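Local coordinates for protein aromatic amino acid beta-eliminating lyase/threonine aldolase (PDB 3LWS) that belongs to the beta-eliminating lyase family of the pyridoxal phosphate-dependent aminotransferase clan and carries pyridoxal phosphate in covalent linkage, at residues Glu181-Tyr185 with Pro285-Met289; Tyr261-Ala265 with Val333-Gly338; Gln271-Leu275 with Phe349-Arg353; His291-Gln297 with Gly325-Ile331. All blocks are in the same frame, centred on the assembly; numbering follows the deposited sequence.

Interaction 1: residues Glu181-Tyr185 with Pro285-Met289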
loop_
_atom_site.group_PDB
_atom_site.type_symbol
_atom_site.label_atom_id
_atom_site.label_comp_id
_atom_site.label_asym_id
_atom_site.label_seq_id
_atom_site.Cartn_x
_atom_site.Cartn_y
_atom_site.Cartn_z
ATOM N N GLU A 181 -6.340 8.832 -21.050
ATOM C CA GLU A 181 -5.627 9.748 -21.879
ATOM C C GLU A 181 -5.804 9.415 -23.337
ATOM O O GLU A 181 -5.675 10.314 -24.178
ATOM C CB GLU A 181 -4.120 9.765 -21.547
ATOM C CG GLU A 181 -3.769 10.318 -20.189
ATOM C CD GLU A 181 -3.791 9.288 -19.064
ATOM O OE1 GLU A 181 -4.702 8.441 -19.064
ATOM O OE2 GLU A 181 -2.890 9.347 -18.184
HETATM N N MSE A 182 -6.056 8.139 -23.635
HETATM C CA MSE A 182 -6.181 7.636 -25.008
HETATM C C MSE A 182 -7.598 7.741 -25.611
HETATM O O MSE A 182 -7.766 7.583 -26.820
HETATM C CB MSE A 182 -5.760 6.172 -25.077
HETATM C CG MSE A 182 -4.312 5.928 -24.883
HETATM SE SE MSE A 182 -3.240 6.832 -26.222
HETATM C CE MSE A 182 -4.180 6.554 -27.886
ATOM N N LEU A 183 -8.602 7.982 -24.773
ATOM C CA LEU A 183 -9.987 7.971 -25.244
ATOM C C LEU A 183 -10.321 9.085 -26.271
ATOM O O LEU A 183 -10.991 8.806 -27.245
ATOM C CB LEU A 183 -10.969 7.904 -24.055
ATOM C CG LEU A 183 -10.763 6.671 -23.145
ATOM C CD1 LEU A 183 -11.817 6.536 -22.053
ATOM C CD2 LEU A 183 -10.693 5.389 -23.926
ATOM N N PRO A 184 -9.808 10.321 -26.095
ATOM C CA PRO A 184 -10.085 11.318 -27.121
ATOM C C PRO A 184 -9.663 10.864 -28.513
ATOM O O PRO A 184 -10.442 10.961 -29.450
ATOM C CB PRO A 184 -9.286 12.535 -26.639
ATOM C CG PRO A 184 -9.236 12.369 -25.203
ATOM C CD PRO A 184 -9.085 10.919 -24.969
ATOM N N TYR A 185 -8.458 10.306 -28.634
ATOM C CA TYR A 185 -7.918 9.874 -29.922
ATOM C C TYR A 185 -8.660 8.677 -30.500
ATOM O O TYR A 185 -8.913 8.609 -31.695
ATOM C CB TYR A 185 -6.443 9.503 -29.762
ATOM C CG TYR A 185 -5.861 8.793 -30.923
ATOM C CD1 TYR A 185 -5.385 9.497 -32.015
ATOM C CD2 TYR A 185 -5.814 7.401 -30.961
ATOM C CE1 TYR A 185 -4.871 8.846 -33.106
ATOM C CE2 TYR A 185 -5.289 6.749 -32.042
ATOM C CZ TYR A 185 -4.808 7.468 -33.111
ATOM O OH TYR A 185 -4.282 6.790 -34.185
ATOM N N PRO A 285 1.422 13.802 -31.202
ATOM C CA PRO A 285 0.894 13.000 -30.102
ATOM C C PRO A 285 -0.474 12.369 -30.413
ATOM O O PRO A 285 -1.227 12.929 -31.202
ATOM C CB PRO A 285 0.735 14.020 -28.996
ATOM C CG PRO A 285 1.763 15.033 -29.289
ATOM C CD PRO A 285 1.819 15.144 -30.759
ATOM N N VAL A 286 -0.759 11.211 -29.821
ATOM C CA VAL A 286 -2.063 10.582 -29.925
ATOM C C VAL A 286 -2.748 10.616 -28.554
ATOM O O VAL A 286 -3.718 9.894 -28.336
ATOM C CB VAL A 286 -1.984 9.100 -30.493
ATOM C CG1 VAL A 286 -1.460 9.087 -31.908
ATOM C CG2 VAL A 286 -1.175 8.139 -29.579
ATOM N N SER A 287 -2.222 11.448 -27.648
ATOM C CA SER A 287 -2.683 11.564 -26.278
ATOM C C SER A 287 -2.112 12.854 -25.669
ATOM O O SER A 287 -1.622 13.722 -26.381
ATOM C CB SER A 287 -2.192 10.388 -25.474
ATOM O OG SER A 287 -0.795 10.472 -25.302
ATOM N N ASN A 288 -2.134 12.960 -24.347
ATOM C CA ASN A 288 -1.581 14.124 -23.673
ATOM C C ASN A 288 -0.058 14.090 -23.570
ATOM O O ASN A 288 0.523 15.019 -23.048
ATOM C CB ASN A 288 -2.157 14.289 -22.264
ATOM C CG ASN A 288 -1.788 13.165 -21.357
ATOM O OD1 ASN A 288 -1.710 12.024 -21.787
ATOM N ND2 ASN A 288 -1.496 13.491 -20.102
HETATM N N MSE A 289 0.569 13.026 -24.061
HETATM C CA MSE A 289 1.994 12.828 -23.837
HETATM C C MSE A 289 2.774 12.723 -25.127
HETATM O O MSE A 289 2.241 12.371 -26.182
HETATM C CB MSE A 289 2.220 11.578 -22.976
HETATM C CG MSE A 289 2.173 10.266 -23.755
HETATM SE SE MSE A 289 2.895 8.807 -22.698
HETATM C CE MSE A 289 4.794 9.271 -22.748
HETATM O O HOH W 1 -0.754 10.978 -18.519
HETATM O O HOH W 2 -6.008 10.524 -26.845
#

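Interaction 2: residues Tyr261-Ala265 with Val333-Gly338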
loop_
_atom_site.group_PDB
_atom_site.type_symbol
_atom_site.label_atom_id
_atom_site.label_comp_id
_atom_site.label_asym_id
_atom_site.label_seq_id
_atom_site.Cartn_x
_atom_site.Cartn_y
_atom_site.Cartn_z
ATOM N N TYR A 261 -6.445 18.154 -22.834
ATOM C CA TYR A 261 -5.020 17.847 -22.570
ATOM C C TYR A 261 -4.375 17.352 -23.853
ATOM O O TYR A 261 -3.241 17.733 -24.181
ATOM C CB TYR A 261 -4.814 16.787 -21.468
ATOM C CG TYR A 261 -5.283 17.111 -20.071
ATOM C CD1 TYR A 261 -5.422 18.433 -19.619
ATOM C CD2 TYR A 261 -5.589 16.078 -19.172
ATOM C CE1 TYR A 261 -5.868 18.701 -18.315
ATOM C CE2 TYR A 261 -6.010 16.345 -17.877
ATOM C CZ TYR A 261 -6.154 17.657 -17.454
ATOM O OH TYR A 261 -6.560 17.917 -16.172
ATOM N N TYR A 262 -5.109 16.539 -24.595
ATOM C CA TYR A 262 -4.668 16.009 -25.881
ATOM C C TYR A 262 -4.503 17.092 -26.960
ATOM O O TYR A 262 -3.498 17.108 -27.711
ATOM C CB TYR A 262 -5.661 14.922 -26.344
ATOM C CG TYR A 262 -5.626 14.507 -27.811
ATOM C CD1 TYR A 262 -4.437 14.094 -28.426
ATOM C CD2 TYR A 262 -6.805 14.438 -28.559
ATOM C CE1 TYR A 262 -4.413 13.699 -29.756
ATOM C CE2 TYR A 262 -6.797 14.020 -29.901
ATOM C CZ TYR A 262 -5.607 13.652 -30.484
ATOM O OH TYR A 262 -5.582 13.245 -31.784
ATOM N N GLU A 263 -5.482 17.988 -27.072
ATOM C CA GLU A 263 -5.378 19.057 -28.072
ATOM C C GLU A 263 -4.195 19.954 -27.751
ATOM O O GLU A 263 -3.478 20.386 -28.656
ATOM C CB GLU A 263 -6.663 19.869 -28.145
ATOM C CG GLU A 263 -7.765 19.133 -28.909
ATOM C CD GLU A 263 -7.391 18.808 -30.366
ATOM O OE1 GLU A 263 -6.631 19.585 -30.987
ATOM O OE2 GLU A 263 -7.851 17.764 -30.885
ATOM N N GLN A 264 -3.985 20.182 -26.458
ATOM C CA GLN A 264 -2.948 21.061 -25.981
ATOM C C GLN A 264 -1.545 20.476 -26.217
ATOM O O GLN A 264 -0.608 21.200 -26.579
ATOM C CB GLN A 264 -3.192 21.341 -24.504
ATOM C CG GLN A 264 -4.336 22.362 -24.259
ATOM C CD GLN A 264 -4.753 22.475 -22.806
ATOM O OE1 GLN A 264 -4.205 21.827 -21.916
ATOM N NE2 GLN A 264 -5.736 23.314 -22.557
ATOM N N ALA A 265 -1.431 19.159 -26.018
ATOM C CA ALA A 265 -0.226 18.417 -26.259
ATOM C C ALA A 265 0.141 18.489 -27.715
ATOM O O ALA A 265 1.293 18.657 -28.054
ATOM C CB ALA A 265 -0.417 16.947 -25.824
ATOM N N VAL A 333 0.619 16.309 -20.574
ATOM C CA VAL A 333 -0.166 17.542 -20.329
ATOM C C VAL A 333 -1.316 17.282 -19.337
ATOM O O VAL A 333 -2.074 16.271 -19.438
ATOM C CB VAL A 333 -0.671 18.200 -21.670
ATOM C CG1 VAL A 333 -1.645 19.406 -21.412
ATOM C CG2 VAL A 333 0.485 18.669 -22.535
ATOM N N GLY A 334 -1.462 18.226 -18.400
ATOM C CA GLY A 334 -2.482 18.212 -17.357
ATOM C C GLY A 334 -2.959 19.627 -17.055
ATOM O O GLY A 334 -2.900 20.499 -17.920
ATOM N N ASP A 335 -3.363 19.874 -15.813
ATOM C CA ASP A 335 -3.987 21.149 -15.435
ATOM C C ASP A 335 -3.010 22.323 -15.491
ATOM O O ASP A 335 -3.428 23.449 -15.700
ATOM C CB ASP A 335 -4.615 21.059 -14.035
ATOM C CG ASP A 335 -5.949 20.341 -14.030
ATOM O OD1 ASP A 335 -6.571 20.192 -15.102
ATOM O OD2 ASP A 335 -6.383 19.932 -12.947
ATOM N N ALA A 336 -1.712 22.068 -15.348
ATOM C CA ALA A 336 -0.743 23.145 -15.302
ATOM C C ALA A 336 -0.689 24.025 -16.553
ATOM O O ALA A 336 -0.700 25.262 -16.421
ATOM C CB ALA A 336 0.634 22.622 -14.938
ATOM N N TYR A 337 -0.665 23.405 -17.739
ATOM C CA TYR A 337 -0.600 24.127 -18.991
ATOM C C TYR A 337 -1.737 25.136 -19.136
ATOM O O TYR A 337 -1.509 26.269 -19.532
ATOM C CB TYR A 337 -0.646 23.198 -20.198
ATOM C CG TYR A 337 -0.446 23.906 -21.528
ATOM C CD1 TYR A 337 0.783 24.440 -21.859
ATOM C CD2 TYR A 337 -1.485 24.037 -22.443
ATOM C CE1 TYR A 337 0.985 25.082 -23.058
ATOM C CE2 TYR A 337 -1.296 24.661 -23.651
ATOM C CZ TYR A 337 -0.049 25.185 -23.948
ATOM O OH TYR A 337 0.212 25.827 -25.118
ATOM N N GLY A 338 -2.953 24.706 -18.832
ATOM C CA GLY A 338 -4.137 25.571 -18.968
ATOM C C GLY A 338 -4.166 26.765 -18.030
ATOM O O GLY A 338 -4.999 27.638 -18.174
HETATM O O HOH W 3 -4.505 22.099 -19.339
#

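Interaction 3: residues Gln271-Leu275 with Phe349-Arg353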
loop_
_atom_site.group_PDB
_atom_site.type_symbol
_atom_site.label_atom_id
_atom_site.label_comp_id
_atom_site.label_asym_id
_atom_site.label_seq_id
_atom_site.Cartn_x
_atom_site.Cartn_y
_atom_site.Cartn_z
ATOM N N GLN A 271 4.912 23.391 -31.582
ATOM C CA GLN A 271 5.861 24.429 -31.183
ATOM C C GLN A 271 7.291 23.891 -31.058
ATOM O O GLN A 271 8.241 24.542 -31.474
ATOM C CB GLN A 271 5.450 25.058 -29.837
ATOM C CG GLN A 271 4.133 25.862 -29.840
ATOM C CD GLN A 271 4.244 27.214 -30.556
ATOM O OE1 GLN A 271 5.130 28.042 -30.270
ATOM N NE2 GLN A 271 3.324 27.449 -31.473
ATOM N N PHE A 272 7.429 22.692 -30.482
ATOM C CA PHE A 272 8.744 22.086 -30.217
ATOM C C PHE A 272 9.407 21.614 -31.487
ATOM O O PHE A 272 10.617 21.810 -31.686
ATOM C CB PHE A 272 8.623 20.900 -29.222
ATOM C CG PHE A 272 8.432 21.309 -27.775
ATOM C CD1 PHE A 272 9.363 22.103 -27.128
ATOM C CD2 PHE A 272 7.309 20.860 -27.041
ATOM C CE1 PHE A 272 9.186 22.484 -25.779
ATOM C CE2 PHE A 272 7.147 21.204 -25.707
ATOM C CZ PHE A 272 8.094 22.025 -25.071
ATOM N N ASN A 273 8.615 21.004 -32.364
ATOM C CA ASN A 273 9.135 20.479 -33.604
ATOM C C ASN A 273 9.618 21.587 -34.536
ATOM O O ASN A 273 10.506 21.350 -35.348
ATOM C CB ASN A 273 8.118 19.598 -34.308
ATOM C CG ASN A 273 7.979 18.222 -33.656
ATOM O OD1 ASN A 273 8.937 17.475 -33.533
ATOM N ND2 ASN A 273 6.766 17.886 -33.273
ATOM N N ALA A 274 9.046 22.779 -34.402
ATOM C CA ALA A 274 9.521 23.969 -35.145
ATOM C C ALA A 274 10.914 24.416 -34.764
ATOM O O ALA A 274 11.551 25.121 -35.534
ATOM C CB ALA A 274 8.566 25.143 -34.946
ATOM N N LEU A 275 11.371 24.062 -33.568
ATOM C CA LEU A 275 12.696 24.464 -33.102
ATOM C C LEU A 275 13.828 23.715 -33.774
ATOM O O LEU A 275 13.767 22.487 -33.891
ATOM C CB LEU A 275 12.814 24.257 -31.600
ATOM C CG LEU A 275 11.970 25.146 -30.723
ATOM C CD1 LEU A 275 12.045 24.618 -29.279
ATOM C CD2 LEU A 275 12.459 26.596 -30.827
ATOM N N PHE A 349 7.936 30.847 -24.971
ATOM C CA PHE A 349 8.300 30.240 -26.222
ATOM C C PHE A 349 9.207 31.113 -27.080
ATOM O O PHE A 349 10.037 30.584 -27.820
ATOM C CB PHE A 349 7.059 29.754 -26.997
ATOM C CG PHE A 349 6.664 28.332 -26.655
ATOM C CD1 PHE A 349 7.445 27.277 -27.085
ATOM C CD2 PHE A 349 5.540 28.059 -25.884
ATOM C CE1 PHE A 349 7.124 25.969 -26.784
ATOM C CE2 PHE A 349 5.217 26.745 -25.566
ATOM C CZ PHE A 349 6.007 25.708 -26.014
ATOM N N ALA A 350 9.074 32.437 -27.006
ATOM C CA ALA A 350 10.023 33.313 -27.730
ATOM C C ALA A 350 11.423 33.189 -27.097
ATOM O O ALA A 350 12.446 33.073 -27.799
ATOM C CB ALA A 350 9.543 34.775 -27.718
ATOM N N ARG A 351 11.452 33.178 -25.764
ATOM C CA ARG A 351 12.711 33.003 -25.053
ATOM C C ARG A 351 13.345 31.641 -25.313
ATOM O O ARG A 351 14.575 31.547 -25.459
ATOM C CB ARG A 351 12.548 33.220 -23.556
ATOM C CG ARG A 351 13.901 33.228 -22.800
ATOM C CD ARG A 351 14.881 34.346 -23.277
ATOM N NE ARG A 351 16.230 34.129 -22.734
ATOM C CZ ARG A 351 17.189 33.399 -23.313
ATOM N NH1 ARG A 351 17.003 32.807 -24.495
ATOM N NH2 ARG A 351 18.361 33.264 -22.703
ATOM N N LEU A 352 12.517 30.604 -25.377
ATOM C CA LEU A 352 12.971 29.273 -25.737
ATOM C C LEU A 352 13.450 29.283 -27.188
ATOM O O LEU A 352 14.503 28.733 -27.492
ATOM C CB LEU A 352 11.871 28.224 -25.499
ATOM C CG LEU A 352 12.232 26.782 -25.888
ATOM C CD1 LEU A 352 13.397 26.252 -25.023
ATOM C CD2 LEU A 352 11.006 25.886 -25.808
ATOM N N ARG A 353 12.702 29.942 -28.080
ATOM C CA ARG A 353 13.127 30.104 -29.481
ATOM C C ARG A 353 14.496 30.786 -29.612
ATOM O O ARG A 353 15.299 30.393 -30.451
ATOM C CB ARG A 353 12.077 30.876 -30.308
ATOM C CG ARG A 353 11.220 29.992 -31.199
ATOM C CD ARG A 353 10.250 30.763 -32.114
ATOM N NE ARG A 353 8.936 30.887 -31.500
ATOM C CZ ARG A 353 8.449 31.962 -30.887
ATOM N NH1 ARG A 353 9.105 33.107 -30.828
ATOM N NH2 ARG A 353 7.254 31.892 -30.347
#

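Interaction 4: residues His291-Gln297 with Gly325-Ile331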
loop_
_atom_site.group_PDB
_atom_site.type_symbol
_atom_site.label_atom_id
_atom_site.label_comp_id
_atom_site.label_asym_id
_atom_site.label_seq_id
_atom_site.Cartn_x
_atom_site.Cartn_y
_atom_site.Cartn_z
ATOM N N HIS A 291 7.461 12.290 -26.079
ATOM C CA HIS A 291 8.829 12.547 -25.638
ATOM C C HIS A 291 9.414 13.678 -26.433
ATOM O O HIS A 291 9.127 13.824 -27.611
ATOM C CB HIS A 291 9.713 11.308 -25.716
ATOM C CG HIS A 291 9.388 10.265 -24.687
ATOM N ND1 HIS A 291 9.993 9.033 -24.667
ATOM C CD2 HIS A 291 8.508 10.270 -23.647
ATOM C CE1 HIS A 291 9.498 8.315 -23.671
ATOM N NE2 HIS A 291 8.611 9.048 -23.024
ATOM N N LEU A 292 10.229 14.467 -25.758
ATOM C CA LEU A 292 10.854 15.647 -26.319
ATOM C C LEU A 292 12.357 15.379 -26.358
ATOM O O LEU A 292 12.992 15.325 -25.307
ATOM C CB LEU A 292 10.550 16.855 -25.436
ATOM C CG LEU A 292 11.156 18.193 -25.853
ATOM C CD1 LEU A 292 10.646 18.592 -27.239
ATOM C CD2 LEU A 292 10.809 19.246 -24.799
ATOM N N HIS A 293 12.875 15.235 -27.571
ATOM C CA HIS A 293 14.280 14.986 -27.918
ATOM C C HIS A 293 15.035 16.247 -28.401
ATOM O O HIS A 293 14.557 16.948 -29.315
ATOM C CB HIS A 293 14.285 14.059 -29.126
ATOM C CG HIS A 293 13.802 12.677 -28.841
ATOM N ND1 HIS A 293 14.368 11.566 -29.417
ATOM C CD2 HIS A 293 12.811 12.223 -28.045
ATOM C CE1 HIS A 293 13.741 10.484 -28.988
ATOM N NE2 HIS A 293 12.805 10.858 -28.140
ATOM N N PHE A 294 16.218 16.484 -27.836
ATOM C CA PHE A 294 17.129 17.541 -28.208
ATOM C C PHE A 294 18.424 16.901 -28.741
ATOM O O PHE A 294 19.020 16.050 -28.067
ATOM C CB PHE A 294 17.503 18.399 -26.981
ATOM C CG PHE A 294 16.326 19.020 -26.275
ATOM C CD1 PHE A 294 15.648 18.341 -25.265
ATOM C CD2 PHE A 294 15.894 20.287 -26.614
ATOM C CE1 PHE A 294 14.554 18.920 -24.626
ATOM C CE2 PHE A 294 14.814 20.863 -25.968
ATOM C CZ PHE A 294 14.148 20.188 -24.984
ATOM N N ASP A 295 18.881 17.339 -29.906
ATOM C CA ASP A 295 20.193 16.946 -30.407
ATOM C C ASP A 295 21.233 17.516 -29.425
ATOM O O ASP A 295 21.093 18.636 -28.937
ATOM C CB ASP A 295 20.433 17.449 -31.846
ATOM C CG ASP A 295 19.719 16.576 -32.940
ATOM O OD1 ASP A 295 19.215 15.458 -32.669
ATOM O OD2 ASP A 295 19.695 17.013 -34.112
ATOM N N GLY A 296 22.227 16.710 -29.107
ATOM C CA GLY A 296 23.235 17.083 -28.133
ATOM C C GLY A 296 22.915 16.411 -26.799
ATOM O O GLY A 296 21.852 15.875 -26.611
ATOM N N GLN A 297 23.841 16.482 -25.860
ATOM C CA GLN A 297 23.714 15.779 -24.586
ATOM C C GLN A 297 23.358 16.800 -23.507
ATOM O O GLN A 297 23.440 18.040 -23.740
ATOM C CB GLN A 297 25.033 15.051 -24.267
ATOM C CG GLN A 297 25.637 14.095 -25.365
ATOM C CD GLN A 297 24.865 12.779 -25.635
ATOM O OE1 GLN A 297 25.116 12.099 -26.636
ATOM N NE2 GLN A 297 23.913 12.445 -24.784
ATOM N N GLY A 325 23.774 10.700 -28.782
ATOM C CA GLY A 325 23.787 11.927 -29.571
ATOM C C GLY A 325 22.592 12.849 -29.379
ATOM O O GLY A 325 22.481 13.852 -30.069
ATOM N N TYR A 326 21.683 12.489 -28.473
ATOM C CA TYR A 326 20.553 13.342 -28.101
ATOM C C TYR A 326 20.177 13.080 -26.641
ATOM O O TYR A 326 20.689 12.147 -26.031
ATOM C CB TYR A 326 19.370 13.076 -29.050
ATOM C CG TYR A 326 18.653 11.767 -28.829
ATOM C CD1 TYR A 326 19.168 10.574 -29.298
ATOM C CD2 TYR A 326 17.447 11.742 -28.151
ATOM C CE1 TYR A 326 18.471 9.337 -29.097
ATOM C CE2 TYR A 326 16.765 10.539 -27.915
ATOM C CZ TYR A 326 17.269 9.350 -28.405
ATOM O OH TYR A 326 16.547 8.230 -28.139
ATOM N N CYS A 327 19.334 13.934 -26.072
ATOM C CA CYS A 327 18.813 13.754 -24.719
ATOM C C CYS A 327 17.323 13.989 -24.744
ATOM O O CYS A 327 16.803 14.693 -25.619
ATOM C CB CYS A 327 19.482 14.708 -23.717
ATOM S SG CYS A 327 19.535 16.409 -24.225
ATOM N N SER A 328 16.636 13.418 -23.777
ATOM C CA SER A 328 15.188 13.247 -23.870
ATOM C C SER A 328 14.505 13.553 -22.566
ATOM O O SER A 328 15.083 13.379 -21.496
ATOM C CB SER A 328 14.882 11.792 -24.229
ATOM O OG SER A 328 13.501 11.577 -24.393
ATOM N N THR A 329 13.274 14.053 -22.663
ATOM C CA THR A 329 12.419 14.200 -21.506
ATOM C C THR A 329 10.992 13.861 -21.909
ATOM O O THR A 329 10.638 13.870 -23.102
ATOM C CB THR A 329 12.472 15.598 -20.914
ATOM O OG1 THR A 329 11.983 15.549 -19.562
ATOM C CG2 THR A 329 11.626 16.600 -21.746
ATOM N N GLU A 330 10.179 13.546 -20.921
ATOM C CA GLU A 330 8.791 13.150 -21.180
ATOM C C GLU A 330 7.827 14.295 -20.768
ATOM O O GLU A 330 7.924 14.834 -19.688
ATOM C CB GLU A 330 8.471 11.873 -20.426
ATOM C CG GLU A 330 7.051 11.359 -20.598
ATOM C CD GLU A 330 6.845 10.016 -19.924
ATOM O OE1 GLU A 330 7.325 8.987 -20.451
ATOM O OE2 GLU A 330 6.209 10.000 -18.858
ATOM N N ILE A 331 6.922 14.657 -21.657
ATOM C CA ILE A 331 5.910 15.693 -21.383
ATOM C C ILE A 331 4.567 14.993 -21.283
ATOM O O ILE A 331 4.193 14.286 -22.207
ATOM C CB ILE A 331 5.814 16.693 -22.567
ATOM C CG1 ILE A 331 7.156 17.386 -22.848
ATOM C CG2 ILE A 331 4.671 17.691 -22.332
ATOM C CD1 ILE A 331 7.805 18.085 -21.675
#

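Interaction 1: residues Glu181-Tyr185 with Pro285-Met289
Val-286 lies over the ring of Tyr-185, and this apolar contact is the first of three kinds between the kinked helical segment 181-185 and loop 285-289. The valine CB stands 3.8 Å from the centroid of the Tyr-185 ring, 13° off its normal, a CH-pi contact. A beta-branched residue suits the spot: CG1 reaches the tyrosine CE1, while CG2 lies 3.8 Å from CE of Met-182, a selenomethionine whose bends at chi2 and chi3 bring its methyl back to the valine.

The second kind sets polar atoms against carbon. Asn-288 OD1 rests 3.1 Å from Glu-181 CG, whereas Asn-288 ND2 is hydrogen-bonded to Val-333 O.

Water supplies the third kind. One molecule donates to Glu-181 O and, at 2.8 Å, to Val-286 O, and accepts from Tyr-185 N, one of two nitrogens without a helical bond at the kink. Another bridges Glu-181 OE2 and Asn-288 ND2. Glu-181 OE2 also has a weak bond to Gly-207 N, next to the lysine carrying pyridoxal phosphate.

An ST turn, Met-289 N to Ser-287 OG, shapes the loop as it enters strand 289-295, beside strand 326-332; Tyr-262 of helix 258-273 packs on Pro-184 and Tyr-185.

Interaction 2: residues Tyr261-Ala265 with Val333-Gly338
Tyr-261, on helix 258-273, lays its ring over Gly-334 in the connection between strand 326-332 and helix 342-355, a helix-to-loop contact within the C-terminal part of this pyridoxal phosphate enzyme fold.

The tight part is here. Gly-334 CA sits over the ring centre, 3.6 Å from the centroid of Tyr-261, and makes a CH-pi contact. Val-333 fills the next position with its two methyls divided between partners. With CG1 anti to the backbone N (chi1 173°), that methyl lies 3.6 Å from Tyr-261 O, while CG2 meets Ala-265 CB at 3.8 Å. A small alanine lets the valine approach the helix backbone closely. The carbonyl oxygen Val-333 O lies against the tyrosine ring, 3.4 Å from Tyr-261 CG.

Toward Gln-264 and the exposed Gly-338 the packing is looser and water takes part. Gln-264 runs out extended beyond CG and brings its amide to the edge of the Tyr-337 ring, the two planes 59° apart. A water donates to Gln-264 OE1 at 2.6 Å and to Gly-334 O at 2.7 Å; its bond from Gly-338 N is weak. A long, polar glutamine suits this side: its methylenes and OE1 touch Tyr-337, while OE1 also takes the water.

Asp-335 meets the hydroxyl of the buried tyrosine, and its carboxylate also forms salt bridges with Arg-254 and Arg-257, which probably favour its anionic form. Tyr-261 OH donates a short 2.5 Å hydrogen bond to Asp-335 OD1, meeting that oxygen from above the carboxylate plane.

Interaction 3: residues Gln271-Leu275 with Phe349-Arg353
Helix-to-helix packing in the C-terminal part of the chain brings Phe-349 of helix 342-355 against Gln-271 and Phe-272 at the end of helix 258-273. The two phenylalanines form a T-shaped pair: the edge of Phe-349 is turned toward the face of Phe-272, with centroids 5.7 Å apart and planes at 62°. The leading atom, Phe-349 CE1, stands above the Phe-272 ring near its rim. Aromatic residues suit this buried position because one ring can offer its edge here and its face elsewhere.

That face is met by Gln-271. Its CG lies 4.3 Å from the centroid of the Phe-349 ring, 12° off the normal. The bend at chi2 (-73°) folds the amide back, placing OE1 over the same ring toward its rim. Glutamine fits an exposed margin, giving methylene groups to the ring while keeping a polar end.

Leucines continue the apolar seam. Leu-352 CD2 touches Phe-272 CE1 at 3.9 Å and Leu-275 CD1 at 3.8 Å, and the other leucine methyl, Leu-275 CD2, rests 3.6 Å from Arg-353 CG. The arginine therefore contributes its aliphatic stem to the seam, with its guanidinium lying over Phe-349 O.

Phe-272 also packs on strands 278-281 and 289-295. Helix 258-273 thus lies on the antiparallel sheet with helix 342-355 packed beside it, as in the small C-terminal domain of fold-type I pyridoxal phosphate enzymes.

Interaction 4: residues His291-Gln297 with Gly325-Ile331
His-291 crosses the side chain of Glu-330, its partner in a non-hydrogen-bonded antiparallel pair, at a slant. CB lies 4.0 Å from Ser-328 OG, and CG is near Thr-329 O. With CG anti to the carbonyl carbon (chi1 -71°), the ring swings toward the neighbouring strand, and CD2 rests 3.6 Å from both CB and CG of Glu-330. At the tip, NE2 donates to Glu-330 OE1 at 2.9 Å, using the carboxylate's anti lone pair; ring and carboxylate are nearly coplanar, 16° apart. An extended glutamate is long enough to reach the ring, and its OE1 also forms a salt bridge with Arg-146.

The strands are joined on through Leu-292 with Thr-329 and Phe-294 with Cys-327, hydrogen-bonded pairs whose side chains lie on the other face. Leu-292 N to Thr-329 O is 2.8 Å and nearly straight (175°). On the face bearing His-291, the rings of His-293 and Tyr-326 lie nearly parallel but slid apart. Beyond Asp-295, Gly-296 and Gly-325 have positive phi values that suit glycine, and Gly-296 N bonds to Gly-325 O at 3.0 Å. Gln-297 OE1 accepts a hydrogen bond from Gly-325 N.

Alternating hydrogen-bonded and non-hydrogen-bonded pairs mark an antiparallel sheet, here its middle two of four strands.

In the fold
From the N terminus, the chain first opens interaction 1 at 181-185, on a helix following strand 171-176 of the seven-stranded sheet. Helix 258-273 then opens interaction 2 and, farther along, interaction 3, before 285-289 closes the first loop; interaction 1 therefore crosses both. Interaction 4 opens at 291-297 and closes at 325-331, in series after interaction 1 and nested inside the loops of interactions 2 and 3. Residues 333-338 close interaction 2 and 349-353 interaction 3, two loops that cross each other. Interactions 1 and 2 meet through a probable hydrogen bond, Asn-288 O to Val-333 N. Interaction 1 ties the seven-stranded part to the C-terminal part, whose helices and four-stranded sheet the others hold together.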